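Local structure of putative chemotaxis protein (Desulfovibrio vulgaris str. Hildenborough, 3H4Y) at residues D45-I50 and H127-V132. The protein is a putative chemotaxis protein of the CheX family, whose relatives dephosphorylate the response regulator CheY, an activity that remains an inference here. Numbering follows the deposited sequence. Where two conformers were deposited one is given.
Sequences DVSAVI and HTISHV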
ATOM      1  N   ASP A  45      -6.943  -8.550  -8.727  1.00  9.88           N
ATOM      2  CA  ASP A  45      -7.915  -9.001  -7.722  1.00  7.80           C
ATOM      3  C   ASP A  45      -7.353  -9.079  -6.292  1.00  7.42           C
ATOM      4  O   ASP A  45      -8.106  -8.979  -5.314  1.00  9.41           O
ATOM      5  CB  ASP A  45      -8.516 -10.331  -8.155  1.00  8.95           C
ATOM      6  CG  ASP A  45      -9.082 -10.256  -9.567  1.00 12.42           C
ATOM      7  OD1 ASP A  45      -9.830  -9.271  -9.872  1.00 11.05           O
ATOM      8  OD2 ASP A  45      -8.783 -11.152 -10.384  1.00 14.11           O
ATOM      9  N   VAL A  46      -6.070  -9.401  -6.160  1.00  8.49           N
ATOM     10  CA  VAL A  46      -5.402  -9.428  -4.860  0.50  7.88           C
ATOM     11  C   VAL A  46      -4.032  -8.804  -5.054  1.00  7.69           C
ATOM     12  O   VAL A  46      -3.280  -9.225  -5.944  1.00  9.59           O
ATOM     13  CB  VAL A  46      -5.242 -10.868  -4.290  0.50 10.49           C
ATOM     14  CG1 VAL A  46      -4.865 -10.778  -2.789  0.50 12.89           C
ATOM     15  CG2 VAL A  46      -6.553 -11.703  -4.480  0.50  5.92           C
ATOM     16  N   SER A  47      -3.702  -7.795  -4.267  1.00  8.45           N
ATOM     17  CA  SER A  47      -2.399  -7.182  -4.357  1.00  8.93           C
ATOM     18  C   SER A  47      -1.778  -7.063  -2.991  1.00  7.52           C
ATOM     19  O   SER A  47      -2.473  -7.138  -1.945  1.00  7.99           O
ATOM     20  CB  SER A  47      -2.507  -5.749  -4.884  1.00  7.82           C
ATOM     21  OG  SER A  47      -3.041  -5.694  -6.210  1.00  8.02           O
ATOM     22  N   ALA A  48      -0.456  -6.813  -2.990  1.00  7.33           N
ATOM     23  CA  ALA A  48       0.181  -6.320  -1.802  1.00  7.41           C
ATOM     24  C   ALA A  48       1.104  -5.160  -2.142  1.00  7.21           C
ATOM     25  O   ALA A  48       1.754  -5.179  -3.176  1.00  8.96           O
ATOM     26  CB  ALA A  48       0.986  -7.437  -1.019  1.00  9.75           C
ATOM     27  N   VAL A  49       1.197  -4.214  -1.214  1.00  7.51           N
ATOM     28  CA  VAL A  49       1.998  -2.987  -1.380  0.60  8.08           C
ATOM     29  C   VAL A  49       2.956  -2.893  -0.203  1.00  9.01           C
ATOM     30  O   VAL A  49       2.560  -3.150   0.924  1.00  9.10           O
ATOM     31  CB  VAL A  49       1.105  -1.721  -1.463  0.60  8.31           C
ATOM     32  CG1 VAL A  49       1.938  -0.417  -1.450  0.60  7.99           C
ATOM     33  CG2 VAL A  49       0.187  -1.762  -2.702  0.60 11.33           C
ATOM     34  N   ILE A  50       4.212  -2.559  -0.501  1.00  9.37           N
ATOM     35  CA  ILE A  50       5.258  -2.291   0.488  1.00  9.32           C
ATOM     36  C   ILE A  50       5.852  -0.944   0.158  1.00  8.63           C
ATOM     37  O   ILE A  50       6.162  -0.643  -0.992  1.00 10.03           O
ATOM     38  CB  ILE A  50       6.344  -3.366   0.469  1.00  7.43           C
ATOM     39  CG1 ILE A  50       5.776  -4.645   1.094  1.00 10.18           C
ATOM     40  CG2 ILE A  50       7.663  -2.879   1.124  1.00  9.33           C
ATOM     41  CD1 ILE A  50       6.691  -5.842   1.016  1.00 11.97           C
ATOM     42  N   HIS A 127      -9.659  -4.190  -8.698  1.00  9.26           N
ATOM     43  CA  HIS A 127      -9.140  -2.983  -8.067  1.00  7.97           C
ATOM     44  C   HIS A 127      -7.876  -2.520  -8.825  1.00  8.05           C
ATOM     45  O   HIS A 127      -7.274  -3.265  -9.577  1.00  8.43           O
ATOM     46  CB  HIS A 127      -8.848  -3.207  -6.564  1.00  8.69           C
ATOM     47  CG  HIS A 127      -7.637  -4.063  -6.293  1.00  7.05           C
ATOM     48  ND1 HIS A 127      -7.745  -5.387  -5.927  1.00  7.36           N
ATOM     49  CD2 HIS A 127      -6.309  -3.791  -6.336  1.00  9.37           C
ATOM     50  CE1 HIS A 127      -6.526  -5.893  -5.762  1.00  9.12           C
ATOM     51  NE2 HIS A 127      -5.641  -4.945  -5.994  1.00 10.97           N
ATOM     52  N   THR A 128      -7.505  -1.271  -8.619  1.00  8.75           N
ATOM     53  CA  THR A 128      -6.277  -0.719  -9.192  1.00  9.71           C
ATOM     54  C   THR A 128      -5.322  -0.222  -8.126  1.00  9.95           C
ATOM     55  O   THR A 128      -5.742   0.213  -7.037  1.00  8.38           O
ATOM     56  CB  THR A 128      -6.593   0.434 -10.168  1.00  9.88           C
ATOM     57  OG1 THR A 128      -7.286   1.491  -9.480  1.00 11.08           O
ATOM     58  CG2 THR A 128      -7.443  -0.097 -11.375  1.00 12.21           C
ATOM     59  N   ILE A 129      -4.041  -0.341  -8.447  1.00  8.73           N
ATOM     60  CA  ILE A 129      -2.936   0.152  -7.629  1.00 10.04           C
ATOM     61  C   ILE A 129      -2.239   1.234  -8.420  1.00  8.87           C
ATOM     62  O   ILE A 129      -1.706   0.963  -9.509  1.00 10.07           O
ATOM     63  CB  ILE A 129      -1.895  -0.953  -7.324  1.00  9.59           C
ATOM     64  CG1 ILE A 129      -2.500  -2.209  -6.697  1.00 12.26           C
ATOM     65  CG2 ILE A 129      -0.760  -0.373  -6.444  1.00 11.75           C
ATOM     66  CD1 ILE A 129      -3.252  -1.951  -5.342  1.00 10.54           C
ATOM     67  N   SER A 130      -2.182   2.442  -7.851  1.00  8.28           N
ATOM     68  CA  SER A 130      -1.584   3.584  -8.535  1.00  7.77           C
ATOM     69  C   SER A 130      -0.567   4.225  -7.614  1.00  8.15           C
ATOM     70  O   SER A 130      -0.915   4.995  -6.729  1.00  9.45           O
ATOM     71  CB  SER A 130      -2.646   4.612  -8.943  1.00  8.65           C
ATOM     72  OG  SER A 130      -3.608   4.034  -9.799  1.00  8.91           O
ATOM     73  N   HIS A 131       0.696   3.887  -7.803  1.00  9.75           N
ATOM     74  CA  HIS A 131       1.721   4.592  -7.051  1.00  9.89           C
ATOM     75  C   HIS A 131       1.775   6.062  -7.488  1.00 10.26           C
ATOM     76  O   HIS A 131       1.693   6.388  -8.675  1.00 10.20           O
ATOM     77  CB  HIS A 131       3.086   3.918  -7.182  1.00 10.31           C
ATOM     78  CG  HIS A 131       3.052   2.464  -6.883  1.00  9.19           C
ATOM     79  ND1 HIS A 131       2.621   1.974  -5.672  1.00 12.22           N
ATOM     80  CD2 HIS A 131       3.316   1.388  -7.661  1.00  9.81           C
ATOM     81  CE1 HIS A 131       2.667   0.653  -5.706  1.00 10.25           C
ATOM     82  NE2 HIS A 131       3.096   0.272  -6.904  1.00 10.41           N
ATOM     83  N   VAL A 132       1.836   6.946  -6.497  1.00 10.55           N
ATOM     84  CA  VAL A 132       1.823   8.397  -6.681  1.00 11.21           C
ATOM     85  C   VAL A 132       3.248   8.866  -6.441  1.00 12.10           C
ATOM     86  O   VAL A 132       3.747   8.924  -5.297  1.00 14.59           O
ATOM     87  CB  VAL A 132       0.814   9.063  -5.687  1.00 12.24           C
ATOM     88  CG1 VAL A 132       0.882  10.615  -5.753  1.00 14.51           C
ATOM     89  CG2 VAL A 132      -0.605   8.589  -5.974  1.00 13.62           C
TER
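Ser47 and His127 join two layers of this CheX-like fold: strand 47-54 of the six-stranded antiparallel sheet faces strand 127-131. The axes of 47-50 and 127-131 run nearly parallel, at 18° and 9.1 Å apart, so between the strands side chains bridge the gap, whereas at the Asp45 corner the histidine ring meets main chain. The one hydrogen bond across the contact runs between Ser47 OG and His127 NE2 (2.7 Å), in the plane of the ring; either atom could be the donor. Histidine suits this buried place because its two nitrogens bond at separate points of the edge: NE2 to Ser47 OG and ND1 to Gly124 O together hold the ring's rotation, and a bond to Thr63 OG1 positions the serine hydroxyl. With chi1 at 72°, CG lies between the backbone N and carbonyl carbon, carrying the imidazole to the corner, where Asp45 and Val46 both face Phe64 in a classic beta bulge.

The apolar contact is looser: Val49 CG2 and Ile129 CG2 lie 4.1 Å apart, the branched side chains sliding past each other. Ile129 CG1 packs against Ser47 OG at 3.6 Å. Strand 127-131 pairs antiparallel with a strand of the second subunit; His131 ND1 bonds Ser120 OG of the second subunit, and its NE2 bonds Ser61 OG of its own chain. Back at the bulge, His127 CE1 comes within 3.3 Å of Asp45 C, edge-on.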